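Local coordinates for protein glycoside Hydrolase (PDB 5TA0) that probably hydrolyses agarose chains as a glycoside hydrolase of a gut Bacteroides, binding a long neoagaro-oligosaccharide along its barrel cleft, at residues A[248-253]-A[280-285]; A[296-301]-A[600-605]; A[324-329]-A[352-357]. All coordinates share one frame; numbering follows the deposited sequence.

Contact 1 of 3, residues A[248-253]-A[280-285]; sequences AFPDFE and IHLYDF. With GAL (beta-D-galactopyranose), chain C; AAL (3,6-anhydro-alpha-L-galactopyranose), chain B.
With chi1 at -61° in Phe249 and -69° in Phe285, each CG stands anti to its carbonyl carbon, and the two rings converge from the loop after strand 242-247 and the end of strand 277-285. Phe249 CE1 comes 3.6 Å from Phe285 CZ, at the edge of the Phe285 ring. The planes lie oblique, at 68°. Sugar rests against both: Phe285 CZ is 3.7 Å from O4 of the chain C galactose, C6 of that sugar sits over one face of Phe249, toward the rim, and O5 of the anhydrogalactose lies in the plane of the Phe249 ring, 3.3 Å from CZ. Replacing Phe249 with alanine would probably open a gap beside Phe285 CZ and leave both sugars without this apolar wall. Pro250 CD presses on His281 O at 3.2 Å, and Pro250 CG meets Leu282 CD2 at 3.8 Å, the side chains crossing at about a right angle. No direct hydrogen bond joins the segments; a water donates to Ala248 O and His281 O and accepts from Tyr283 N, bridging the loop and the strand. Loops beyond strand ends that carry aromatic walls for a sugar are characteristic of the binding cleft of beta/alpha-barrel glycoside hydrolases.

Contact 2 of 3, residues A[296-301]-A[600-605]; sequences KGSNME and ASFFGV. With EDO (1,2-ethanediol), chain U.
Asn299 and Ser298, in the first turn of helix 298-315, each share a hydrogen bond with strand 602-609. With CG anti to the backbone N (chi1 178°), Asn299 turns its amide beside the strand, and ND2 donates to Phe603 O at 3.0 Å with a nearly straight N-H (165°); the acceptor lies in the plane of the amide, although the donor is tilted from the carbonyl plane. Asn299 OD1 accepts a 2.9 Å bond from O1 of an ethanediol, probably from the crystallisation liquor. Val605 N gives the second bond to Ser298 O, 3.1 Å away, rising 44° out of the plane of that carbonyl. Between them the backbones come very close: Gly604 CA rests 3.3 Å from Ser298 O in a CA-H...O contact, and a CB on Gly604 would collide with Ser298 OG. That hydroxyl oxygen also faces Phe602 CZ at 3.7 Å. Val605 packs farther along the helix, its CG2 lying 3.7 Å from the Glu301 carbonyl C and its CB against Glu301 CB.

In the second shell, Glu301 bends its chain at chi2 and carries its carboxylate away to Arg563 and Arg360, with Gln356 as a further partner, so the buried charge is paired. Phe602 and Phe603 are held by edge-to-face partners, Phe591 and Phe257 respectively. Gly297 is at the N-cap position of the helix, whose first turn lies against the outermost strand of the five-stranded sheet, a strand of the beta porphyranase A C-terminal region whose neighbour there is strand 558-568; helix 340-358 packs on Met300.

Contact 3 of 3, residues A[324-329]-A[352-357]; sequences SQYSAQ and SMLMQF. With GAL (beta-D-galactopyranose), chain C; AAL (3,6-anhydro-alpha-L-galactopyranose), chain B; GAL (beta-D-galactopyranose), chain D; SO4 (sulfate ion), chain E.
Tyr326 reaches from the end of strand 321-326 against segment 352-357 of helix 340-358, with CG placed between the backbone N and the carbonyl carbon (chi1 74°). Its CB starts 4.0 Å from Met353 SD. Next along the ring, CD1 meets Met353 CB at 3.6 Å and CE1 lies close to the same methylene, as the two side chains slide past each other in opposite directions. The sulfur makes an oblique Met-aromatic contact with the ring. Phe357 comes in over one face: its CE2 stands 3.5 Å above the centre of the Tyr326 ring, with the planes at 82°, a T-shaped (edge-to-face) pair. At the tip, Tyr326 OH touches Leu354 CB at 3.6 Å. Thus three residues of one helical face, Met353, Leu354 and Phe357, take up successive parts of the tyrosine and probably restrict rotation of its ring. The extended Met353 chain brings CE within 3.5 Å of Ser327 O.

Two residues on, the same segment meets substrate. Gln329, extended beyond CG, grips the O4 hydroxyl and the glycosidic oxygen O3 of the chain C galactose: OE1 accepts from O4 at 2.8 Å and NE2 donates to O3 at 2.9 Å. NE2 also donates to O1 of a sulfate probably from the crystallisation liquor, and His331 is a further partner of the sugar. A strand whose one end is packed on the following helix while the residues just beyond it line the sugar cleft is characteristic of the beta-alpha-beta units of a glycoside hydrolase barrel, here strand 321-326, helix 340-358 and strand 364-369.

In the fold
From the N terminus, contact 1 closes first, folding the two short helices 258-262 and 264-271 out between neighbouring parallel strands 242-247 and 277-285. Contact 2 opens soon after, at 296-301, and closes only at 600-605, a span of 298 residues that joins a barrel helix to the C-terminal sheet region. Contact 3 falls wholly within that span, closing the strand-to-helix connection from 321-326 to 340-358. Contacts 1 and 3 share adjacent strands and the same galactose, with Asp284 N bonded to Ser327 O. Asp284 also reaches Lys296, and Gly297 N bonds to Gln356 OE1, linking contact 2 to the other two.

Contact 1 of 3, residues A[248-253]-A[280-285]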
loop_
_atom_site.group_PDB
_atom_site.type_symbol
_atom_site.label_atom_id
_atom_site.label_comp_id
_atom_site.label_asym_id
_atom_site.label_seq_id
_atom_site.Cartn_x
_atom_site.Cartn_y
_atom_site.Cartn_z
ATOM N N ALA A 248 2.419 -4.953 -10.975
ATOM C CA ALA A 248 1.289 -5.837 -10.679
ATOM C C ALA A 248 1.583 -6.833 -9.574
ATOM O O ALA A 248 0.735 -7.020 -8.680
ATOM C CB ALA A 248 0.834 -6.583 -11.933
ATOM N N PHE A 249 2.768 -7.455 -9.645
ATOM C CA PHE A 249 3.133 -8.585 -8.783
ATOM C C PHE A 249 4.619 -8.521 -8.484
ATOM O O PHE A 249 5.420 -9.128 -9.177
ATOM C CB PHE A 249 2.774 -9.932 -9.461
ATOM C CG PHE A 249 1.317 -10.076 -9.751
ATOM C CD1 PHE A 249 0.401 -10.188 -8.722
ATOM C CD2 PHE A 249 0.833 -9.985 -11.069
ATOM C CE1 PHE A 249 -0.967 -10.257 -8.985
ATOM C CE2 PHE A 249 -0.535 -10.063 -11.322
ATOM C CZ PHE A 249 -1.437 -10.192 -10.278
ATOM N N PRO A 250 5.023 -7.720 -7.471
ATOM C CA PRO A 250 6.446 -7.576 -7.118
ATOM C C PRO A 250 6.896 -8.807 -6.361
ATOM O O PRO A 250 6.620 -8.930 -5.162
ATOM C CB PRO A 250 6.484 -6.284 -6.248
ATOM C CG PRO A 250 5.135 -6.213 -5.671
ATOM C CD PRO A 250 4.167 -6.825 -6.662
ATOM N N ASP A 251 7.513 -9.740 -7.086
ATOM C CA ASP A 251 7.800 -11.099 -6.626
ATOM C C ASP A 251 9.301 -11.369 -6.727
ATOM O O ASP A 251 9.781 -12.098 -7.606
ATOM C CB ASP A 251 7.005 -12.107 -7.467
ATOM C CG ASP A 251 5.489 -11.990 -7.289
ATOM O OD1 ASP A 251 5.033 -11.322 -6.356
ATOM O OD2 ASP A 251 4.742 -12.623 -8.077
ATOM N N PHE A 252 10.060 -10.797 -5.809
ATOM C CA PHE A 252 11.486 -10.593 -6.026
ATOM C C PHE A 252 12.319 -11.871 -5.992
ATOM O O PHE A 252 13.363 -11.959 -6.673
ATOM C CB PHE A 252 12.019 -9.613 -4.989
ATOM C CG PHE A 252 11.446 -8.217 -5.091
ATOM C CD1 PHE A 252 10.746 -7.766 -6.209
ATOM C CD2 PHE A 252 11.640 -7.349 -4.026
ATOM C CE1 PHE A 252 10.297 -6.471 -6.276
ATOM C CE2 PHE A 252 11.174 -6.054 -4.096
ATOM C CZ PHE A 252 10.491 -5.617 -5.209
ATOM N N GLU A 253 11.863 -12.851 -5.224
ATOM C CA GLU A 253 12.633 -14.070 -4.986
ATOM C C GLU A 253 12.564 -15.020 -6.164
ATOM O O GLU A 253 13.350 -15.982 -6.233
ATOM C CB GLU A 253 12.176 -14.769 -3.704
ATOM C CG GLU A 253 10.958 -15.660 -3.804
ATOM C CD GLU A 253 9.632 -14.941 -3.933
ATOM O OE1 GLU A 253 9.576 -13.693 -3.998
ATOM O OE2 GLU A 253 8.594 -15.630 -3.933
ATOM N N ILE A 280 3.920 0.482 -6.484
ATOM C CA ILE A 280 3.666 -0.941 -6.637
ATOM C C ILE A 280 2.232 -1.244 -6.265
ATOM O O ILE A 280 1.556 -0.440 -5.619
ATOM C CB ILE A 280 4.616 -1.804 -5.800
ATOM C CG1 ILE A 280 4.463 -1.531 -4.291
ATOM C CG2 ILE A 280 6.061 -1.605 -6.240
ATOM C CD1 ILE A 280 5.356 -2.382 -3.402
ATOM N N HIS A 281 1.764 -2.421 -6.666
ATOM C CA HIS A 281 0.523 -3.012 -6.194
ATOM C C HIS A 281 0.813 -4.221 -5.347
ATOM O O HIS A 281 1.745 -4.945 -5.612
ATOM C CB HIS A 281 -0.351 -3.374 -7.393
ATOM C CG HIS A 281 -0.790 -2.172 -8.164
ATOM N ND1 HIS A 281 -1.406 -2.250 -9.392
ATOM C CD2 HIS A 281 -0.703 -0.852 -7.870
ATOM C CE1 HIS A 281 -1.691 -1.030 -9.823
ATOM N NE2 HIS A 281 -1.293 -0.170 -8.906
ATOM N N LEU A 282 0.018 -4.431 -4.299
ATOM C CA LEU A 282 0.248 -5.550 -3.352
ATOM C C LEU A 282 -1.051 -6.295 -3.097
ATOM O O LEU A 282 -1.946 -5.786 -2.405
ATOM C CB LEU A 282 0.838 -5.025 -2.039
ATOM C CG LEU A 282 2.269 -4.519 -2.135
ATOM C CD1 LEU A 282 2.627 -3.773 -0.868
ATOM C CD2 LEU A 282 3.250 -5.652 -2.408
ATOM N N TYR A 283 -1.128 -7.516 -3.612
ATOM C CA TYR A 283 -2.308 -8.334 -3.428
ATOM C C TYR A 283 -1.986 -9.670 -2.779
ATOM O O TYR A 283 -1.102 -10.417 -3.223
ATOM C CB TYR A 283 -2.969 -8.572 -4.757
ATOM C CG TYR A 283 -3.739 -7.402 -5.295
ATOM C CD1 TYR A 283 -4.941 -7.031 -4.746
ATOM C CD2 TYR A 283 -3.292 -6.711 -6.390
ATOM C CE1 TYR A 283 -5.675 -5.990 -5.270
ATOM C CE2 TYR A 283 -4.022 -5.677 -6.931
ATOM C CZ TYR A 283 -5.216 -5.311 -6.364
ATOM O OH TYR A 283 -5.959 -4.289 -6.934
ATOM N N ASP A 284 -2.736 -9.968 -1.728
ATOM C CA ASP A 284 -2.779 -11.313 -1.151
ATOM C C ASP A 284 -3.562 -12.211 -2.100
ATOM O O ASP A 284 -4.477 -11.762 -2.788
ATOM C CB ASP A 284 -3.546 -11.289 0.179
ATOM C CG ASP A 284 -2.725 -10.749 1.357
ATOM O OD1 ASP A 284 -1.476 -10.822 1.337
ATOM O OD2 ASP A 284 -3.366 -10.304 2.329
ATOM N N PHE A 285 -3.193 -13.482 -2.094
ATOM C CA PHE A 285 -3.945 -14.529 -2.819
ATOM C C PHE A 285 -4.566 -15.516 -1.814
ATOM O O PHE A 285 -4.007 -16.594 -1.556
ATOM C CB PHE A 285 -3.067 -15.310 -3.811
ATOM C CG PHE A 285 -2.586 -14.555 -5.033
ATOM C CD1 PHE A 285 -2.999 -13.286 -5.383
ATOM C CD2 PHE A 285 -1.705 -15.202 -5.891
ATOM C CE1 PHE A 285 -2.539 -12.686 -6.554
ATOM C CE2 PHE A 285 -1.226 -14.612 -7.045
ATOM C CZ PHE A 285 -1.659 -13.352 -7.379
HETATM C C1 GAL C . -3.913 -15.650 -12.770
HETATM C C2 GAL C . -4.856 -14.466 -12.784
HETATM C C3 GAL C . -4.097 -13.148 -12.907
HETATM C C4 GAL C . -2.970 -13.079 -11.885
HETATM C C5 GAL C . -2.093 -14.317 -12.009
HETATM C C6 GAL C . -0.912 -14.269 -11.059
HETATM O O1 GAL C . -4.611 -16.887 -12.530
HETATM O O2 GAL C . -5.756 -14.547 -13.888
HETATM O O3 GAL C . -5.074 -12.116 -12.741
HETATM O O4 GAL C . -3.493 -13.012 -10.550
HETATM O O5 GAL C . -2.918 -15.463 -11.750
HETATM O O6 GAL C . -0.097 -15.429 -11.234
HETATM C C1 AAL B . -4.700 -10.839 -13.263
HETATM C C2 AAL B . -5.954 -10.212 -13.872
HETATM C C3 AAL B . -5.701 -8.738 -14.056
HETATM C C4 AAL B . -5.402 -8.071 -12.742
HETATM C C5 AAL B . -4.014 -8.604 -12.527
HETATM C C6 AAL B . -3.384 -8.372 -13.879
HETATM O O2 AAL B . -7.090 -10.401 -13.016
HETATM O O3 AAL B . -4.479 -8.570 -14.801
HETATM O O4 AAL B . -5.328 -6.679 -12.953
HETATM O O5 AAL B . -4.139 -9.999 -12.238
HETATM O O HOH W 1 0.670 -7.629 -5.993
#

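Contact 2 of 3, residues A[296-301]-A[600-605]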
loop_
_atom_site.group_PDB
_atom_site.type_symbol
_atom_site.label_atom_id
_atom_site.label_comp_id
_atom_site.label_asym_id
_atom_site.label_seq_id
_atom_site.Cartn_x
_atom_site.Cartn_y
_atom_site.Cartn_z
ATOM N N LYS A 296 0.624 -10.225 3.231
ATOM C CA LYS A 296 0.488 -9.708 4.580
ATOM C C LYS A 296 1.346 -10.536 5.527
ATOM O O LYS A 296 1.495 -11.762 5.361
ATOM C CB LYS A 296 -0.958 -9.639 5.042
ATOM C CG LYS A 296 -1.731 -10.967 5.152
ATOM C CD LYS A 296 -3.163 -10.654 5.570
ATOM C CE LYS A 296 -4.092 -11.847 5.548
ATOM N NZ LYS A 296 -4.081 -12.606 6.831
ATOM N N GLY A 297 1.977 -9.855 6.469
ATOM C CA GLY A 297 3.012 -10.460 7.294
ATOM C C GLY A 297 4.393 -10.267 6.742
ATOM O O GLY A 297 4.690 -9.234 6.132
ATOM N N SER A 298 5.284 -11.239 6.969
ATOM C CA SER A 298 6.694 -11.039 6.706
ATOM C C SER A 298 7.072 -10.877 5.232
ATOM O O SER A 298 8.127 -10.306 4.925
ATOM C CB SER A 298 7.555 -12.157 7.319
ATOM O OG SER A 298 7.510 -13.377 6.559
ATOM N N ASN A 299 6.262 -11.450 4.338
ATOM C CA ASN A 299 6.580 -11.373 2.892
ATOM C C ASN A 299 6.627 -9.918 2.378
ATOM O O ASN A 299 7.627 -9.496 1.817
ATOM C CB ASN A 299 5.596 -12.252 2.112
ATOM C CG ASN A 299 5.797 -12.205 0.612
ATOM O OD1 ASN A 299 5.004 -11.600 -0.110
ATOM N ND2 ASN A 299 6.877 -12.795 0.131
ATOM N N MET A 300 5.564 -9.149 2.586
ATOM C CA MET A 300 5.581 -7.750 2.128
ATOM C C MET A 300 6.627 -6.908 2.852
ATOM O O MET A 300 7.166 -5.966 2.277
ATOM C CB MET A 300 4.190 -7.114 2.203
ATOM C CG MET A 300 3.640 -6.893 3.582
ATOM S SD MET A 300 1.917 -6.365 3.610
ATOM C CE MET A 300 2.056 -4.638 3.186
ATOM N N GLU A 301 6.968 -7.289 4.075
ATOM C CA GLU A 301 8.067 -6.613 4.758
ATOM C C GLU A 301 9.392 -6.784 3.985
ATOM O O GLU A 301 10.204 -5.865 3.878
ATOM C CB GLU A 301 8.225 -7.149 6.190
ATOM C CG GLU A 301 7.080 -6.818 7.139
ATOM C CD GLU A 301 6.910 -5.332 7.371
ATOM O OE1 GLU A 301 7.917 -4.640 7.601
ATOM O OE2 GLU A 301 5.765 -4.859 7.280
ATOM N N ALA A 600 5.897 -21.130 -3.274
ATOM C CA ALA A 600 6.923 -22.019 -3.810
ATOM C C ALA A 600 8.199 -22.024 -2.980
ATOM O O ALA A 600 8.972 -22.979 -3.036
ATOM C CB ALA A 600 7.237 -21.669 -5.262
ATOM N N SER A 601 8.456 -20.944 -2.239
ATOM C CA SER A 601 9.595 -20.831 -1.340
ATOM C C SER A 601 9.211 -19.809 -0.284
ATOM O O SER A 601 8.167 -19.132 -0.417
ATOM C CB SER A 601 10.835 -20.345 -2.086
ATOM O OG SER A 601 10.666 -18.993 -2.530
ATOM N N PHE A 602 10.050 -19.694 0.732
ATOM C CA PHE A 602 9.889 -18.682 1.778
ATOM C C PHE A 602 10.630 -17.419 1.378
ATOM O O PHE A 602 11.793 -17.454 1.065
ATOM C CB PHE A 602 10.463 -19.167 3.118
ATOM C CG PHE A 602 10.271 -18.166 4.225
ATOM C CD1 PHE A 602 11.239 -17.189 4.515
ATOM C CD2 PHE A 602 9.097 -18.167 4.946
ATOM C CE1 PHE A 602 11.001 -16.263 5.514
ATOM C CE2 PHE A 602 8.858 -17.237 5.934
ATOM C CZ PHE A 602 9.806 -16.292 6.220
ATOM N N PHE A 603 9.931 -16.288 1.412
ATOM C CA PHE A 603 10.573 -14.957 1.309
ATOM C C PHE A 603 9.914 -14.059 2.338
ATOM O O PHE A 603 8.716 -13.789 2.260
ATOM C CB PHE A 603 10.443 -14.374 -0.103
ATOM C CG PHE A 603 11.125 -13.031 -0.291
ATOM C CD1 PHE A 603 12.407 -12.784 0.189
ATOM C CD2 PHE A 603 10.489 -12.010 -0.992
ATOM C CE1 PHE A 603 13.016 -11.566 -0.020
ATOM C CE2 PHE A 603 11.103 -10.790 -1.213
ATOM C CZ PHE A 603 12.373 -10.567 -0.726
ATOM N N GLY A 604 10.683 -13.649 3.343
ATOM C CA GLY A 604 10.125 -12.848 4.432
ATOM C C GLY A 604 11.193 -12.265 5.306
ATOM O O GLY A 604 12.330 -12.763 5.343
ATOM N N VAL A 605 10.824 -11.211 6.044
ATOM C CA VAL A 605 11.701 -10.646 7.072
ATOM C C VAL A 605 11.438 -11.301 8.425
ATOM O O VAL A 605 10.310 -11.283 8.924
ATOM C CB VAL A 605 11.519 -9.122 7.153
ATOM C CG1 VAL A 605 12.204 -8.538 8.381
ATOM C CG2 VAL A 605 12.031 -8.476 5.895
HETATM C C1 EDO U . 2.385 -14.020 -1.843
HETATM O O1 EDO U . 3.686 -13.479 -1.894
HETATM C C2 EDO U . 1.815 -14.109 -3.233
HETATM O O2 EDO U . 0.560 -13.481 -3.163
#

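Contact 3 of 3, residues A[324-329]-A[352-357]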
loop_
_atom_site.group_PDB
_atom_site.type_symbol
_atom_site.label_atom_id
_atom_site.label_comp_id
_atom_site.label_asym_id
_atom_site.label_seq_id
_atom_site.Cartn_x
_atom_site.Cartn_y
_atom_site.Cartn_z
ATOM N N SER A 324 -0.660 1.964 -5.009
ATOM C CA SER A 324 -1.852 2.559 -5.580
ATOM C C SER A 324 -3.041 1.602 -5.733
ATOM O O SER A 324 -4.137 2.049 -6.039
ATOM C CB SER A 324 -1.564 3.229 -6.907
ATOM O OG SER A 324 -0.931 2.373 -7.821
ATOM N N GLN A 325 -2.787 0.313 -5.532
ATOM C CA GLN A 325 -3.833 -0.728 -5.397
ATOM C C GLN A 325 -3.340 -1.780 -4.424
ATOM O O GLN A 325 -2.235 -2.292 -4.611
ATOM C CB GLN A 325 -4.125 -1.448 -6.712
ATOM C CG GLN A 325 -4.760 -0.599 -7.812
ATOM C CD GLN A 325 -4.942 -1.357 -9.118
ATOM O OE1 GLN A 325 -5.047 -2.620 -9.145
ATOM N NE2 GLN A 325 -5.008 -0.623 -10.201
ATOM N N TYR A 326 -4.148 -2.123 -3.432
ATOM C CA TYR A 326 -3.820 -3.248 -2.556
ATOM C C TYR A 326 -5.075 -3.858 -1.980
ATOM O O TYR A 326 -6.116 -3.216 -1.930
ATOM C CB TYR A 326 -2.871 -2.838 -1.439
ATOM C CG TYR A 326 -3.425 -2.018 -0.292
ATOM C CD1 TYR A 326 -3.869 -2.636 0.874
ATOM C CD2 TYR A 326 -3.418 -0.620 -0.324
ATOM C CE1 TYR A 326 -4.320 -1.912 1.960
ATOM C CE2 TYR A 326 -3.896 0.127 0.764
ATOM C CZ TYR A 326 -4.301 -0.522 1.906
ATOM O OH TYR A 326 -4.726 0.160 3.034
ATOM N N SER A 327 -4.900 -5.098 -1.545
ATOM C CA SER A 327 -5.797 -5.905 -0.673
ATOM C C SER A 327 -5.662 -7.362 -1.109
ATOM O O SER A 327 -4.583 -7.907 -0.928
ATOM C CB SER A 327 -7.237 -5.399 -0.492
ATOM O OG SER A 327 -7.958 -5.492 -1.691
ATOM N N ALA A 328 -6.741 -7.977 -1.592
ATOM C CA ALA A 328 -6.692 -9.381 -2.042
ATOM C C ALA A 328 -7.192 -9.478 -3.475
ATOM O O ALA A 328 -8.061 -8.702 -3.913
ATOM C CB ALA A 328 -7.549 -10.258 -1.147
ATOM N N GLN A 329 -6.635 -10.431 -4.206
ATOM C CA GLN A 329 -7.225 -10.895 -5.449
ATOM C C GLN A 329 -7.851 -12.239 -5.113
ATOM O O GLN A 329 -7.162 -13.097 -4.577
ATOM C CB GLN A 329 -6.162 -11.022 -6.533
ATOM C CG GLN A 329 -6.726 -11.588 -7.816
ATOM C CD GLN A 329 -5.849 -11.429 -9.025
ATOM O OE1 GLN A 329 -4.680 -11.027 -8.936
ATOM N NE2 GLN A 329 -6.425 -11.793 -10.196
ATOM N N SER A 352 -4.791 -5.677 7.475
ATOM C CA SER A 352 -3.436 -6.079 7.794
ATOM C C SER A 352 -2.409 -5.259 7.020
ATOM O O SER A 352 -1.438 -4.764 7.600
ATOM C CB SER A 352 -3.186 -7.572 7.585
ATOM O OG SER A 352 -3.974 -8.351 8.466
ATOM N N MET A 353 -2.593 -5.122 5.695
ATOM C CA MET A 353 -1.647 -4.348 4.920
ATOM C C MET A 353 -1.576 -2.890 5.383
ATOM O O MET A 353 -0.472 -2.324 5.493
ATOM C CB MET A 353 -2.022 -4.420 3.452
ATOM C CG MET A 353 -1.784 -5.800 2.854
ATOM S SD MET A 353 -1.865 -5.738 1.053
ATOM C CE MET A 353 -1.524 -7.455 0.686
ATOM N N LEU A 354 -2.738 -2.305 5.678
ATOM C CA LEU A 354 -2.785 -0.944 6.195
ATOM C C LEU A 354 -1.926 -0.785 7.431
ATOM O O LEU A 354 -1.146 0.149 7.521
ATOM C CB LEU A 354 -4.208 -0.516 6.494
ATOM C CG LEU A 354 -4.357 0.820 7.236
ATOM C CD1 LEU A 354 -3.669 1.974 6.512
ATOM C CD2 LEU A 354 -5.826 1.153 7.409
ATOM N N MET A 355 -2.065 -1.689 8.391
ATOM C CA MET A 355 -1.232 -1.599 9.599
ATOM C C MET A 355 0.269 -1.600 9.250
ATOM O O MET A 355 1.073 -0.844 9.825
ATOM C CB MET A 355 -1.554 -2.758 10.549
ATOM C CG MET A 355 -2.945 -2.674 11.156
ATOM S SD MET A 355 -3.115 -1.415 12.407
ATOM C CE MET A 355 -2.345 -2.173 13.855
ATOM N N GLN A 356 0.654 -2.426 8.285
ATOM C CA GLN A 356 2.060 -2.519 7.883
ATOM C C GLN A 356 2.508 -1.255 7.170
ATOM O O GLN A 356 3.606 -0.776 7.442
ATOM C CB GLN A 356 2.322 -3.788 7.071
ATOM C CG GLN A 356 2.002 -5.037 7.913
ATOM C CD GLN A 356 2.302 -6.362 7.274
ATOM O OE1 GLN A 356 1.407 -7.219 7.137
ATOM N NE2 GLN A 356 3.564 -6.579 6.932
ATOM N N PHE A 357 1.640 -0.625 6.380
ATOM C CA PHE A 357 2.007 0.655 5.740
ATOM C C PHE A 357 2.125 1.772 6.779
ATOM O O PHE A 357 3.040 2.606 6.677
ATOM C CB PHE A 357 1.001 1.075 4.667
ATOM C CG PHE A 357 0.821 0.056 3.556
ATOM C CD1 PHE A 357 1.912 -0.632 2.987
ATOM C CD2 PHE A 357 -0.447 -0.193 3.076
ATOM C CE1 PHE A 357 1.724 -1.556 1.969
ATOM C CE2 PHE A 357 -0.627 -1.087 2.064
ATOM C CZ PHE A 357 0.442 -1.780 1.524
HETATM C C1 GAL C . -3.913 -15.650 -12.770
HETATM C C2 GAL C . -4.856 -14.466 -12.784
HETATM C C3 GAL C . -4.097 -13.148 -12.907
HETATM C C4 GAL C . -2.970 -13.079 -11.885
HETATM C C5 GAL C . -2.093 -14.317 -12.009
HETATM C C6 GAL C . -0.912 -14.269 -11.059
HETATM O O1 GAL C . -4.611 -16.887 -12.530
HETATM O O2 GAL C . -5.756 -14.547 -13.888
HETATM O O3 GAL C . -5.074 -12.116 -12.741
HETATM O O4 GAL C . -3.493 -13.012 -10.550
HETATM O O5 GAL C . -2.918 -15.463 -11.750
HETATM O O6 GAL C . -0.097 -15.429 -11.234
HETATM C C1 AAL B . -4.700 -10.839 -13.263
HETATM C C2 AAL B . -5.954 -10.212 -13.872
HETATM C C3 AAL B . -5.701 -8.738 -14.056
HETATM C C4 AAL B . -5.402 -8.071 -12.742
HETATM C C5 AAL B . -4.014 -8.604 -12.527
HETATM C C6 AAL B . -3.384 -8.372 -13.879
HETATM O O2 AAL B . -7.090 -10.401 -13.016
HETATM O O3 AAL B . -4.479 -8.570 -14.801
HETATM O O4 AAL B . -5.328 -6.679 -12.953
HETATM O O5 AAL B . -4.139 -9.999 -12.238
HETATM C C1 GAL D . -6.295 -5.945 -12.198
HETATM C C2 GAL D . -6.060 -4.508 -12.637
HETATM C C3 GAL D . -7.218 -3.569 -12.350
HETATM C C4 GAL D . -8.581 -4.238 -12.482
HETATM C C5 GAL D . -8.631 -5.595 -11.835
HETATM C C6 GAL D . -9.973 -6.337 -11.968
HETATM O O2 GAL D . -4.923 -3.986 -11.964
HETATM O O3 GAL D . -7.070 -2.552 -13.353
HETATM O O4 GAL D . -8.874 -4.364 -13.886
HETATM O O5 GAL D . -7.629 -6.373 -12.488
HETATM O O6 GAL D . -11.066 -5.658 -11.324
HETATM S S SO4 E . -9.074 -13.569 -12.205
HETATM O O1 SO4 E . -8.951 -12.890 -10.895
HETATM O O2 SO4 E . -7.948 -13.164 -13.094
HETATM O O3 SO4 E . -10.354 -13.165 -12.836
HETATM O O4 SO4 E . -9.038 -15.035 -11.974
#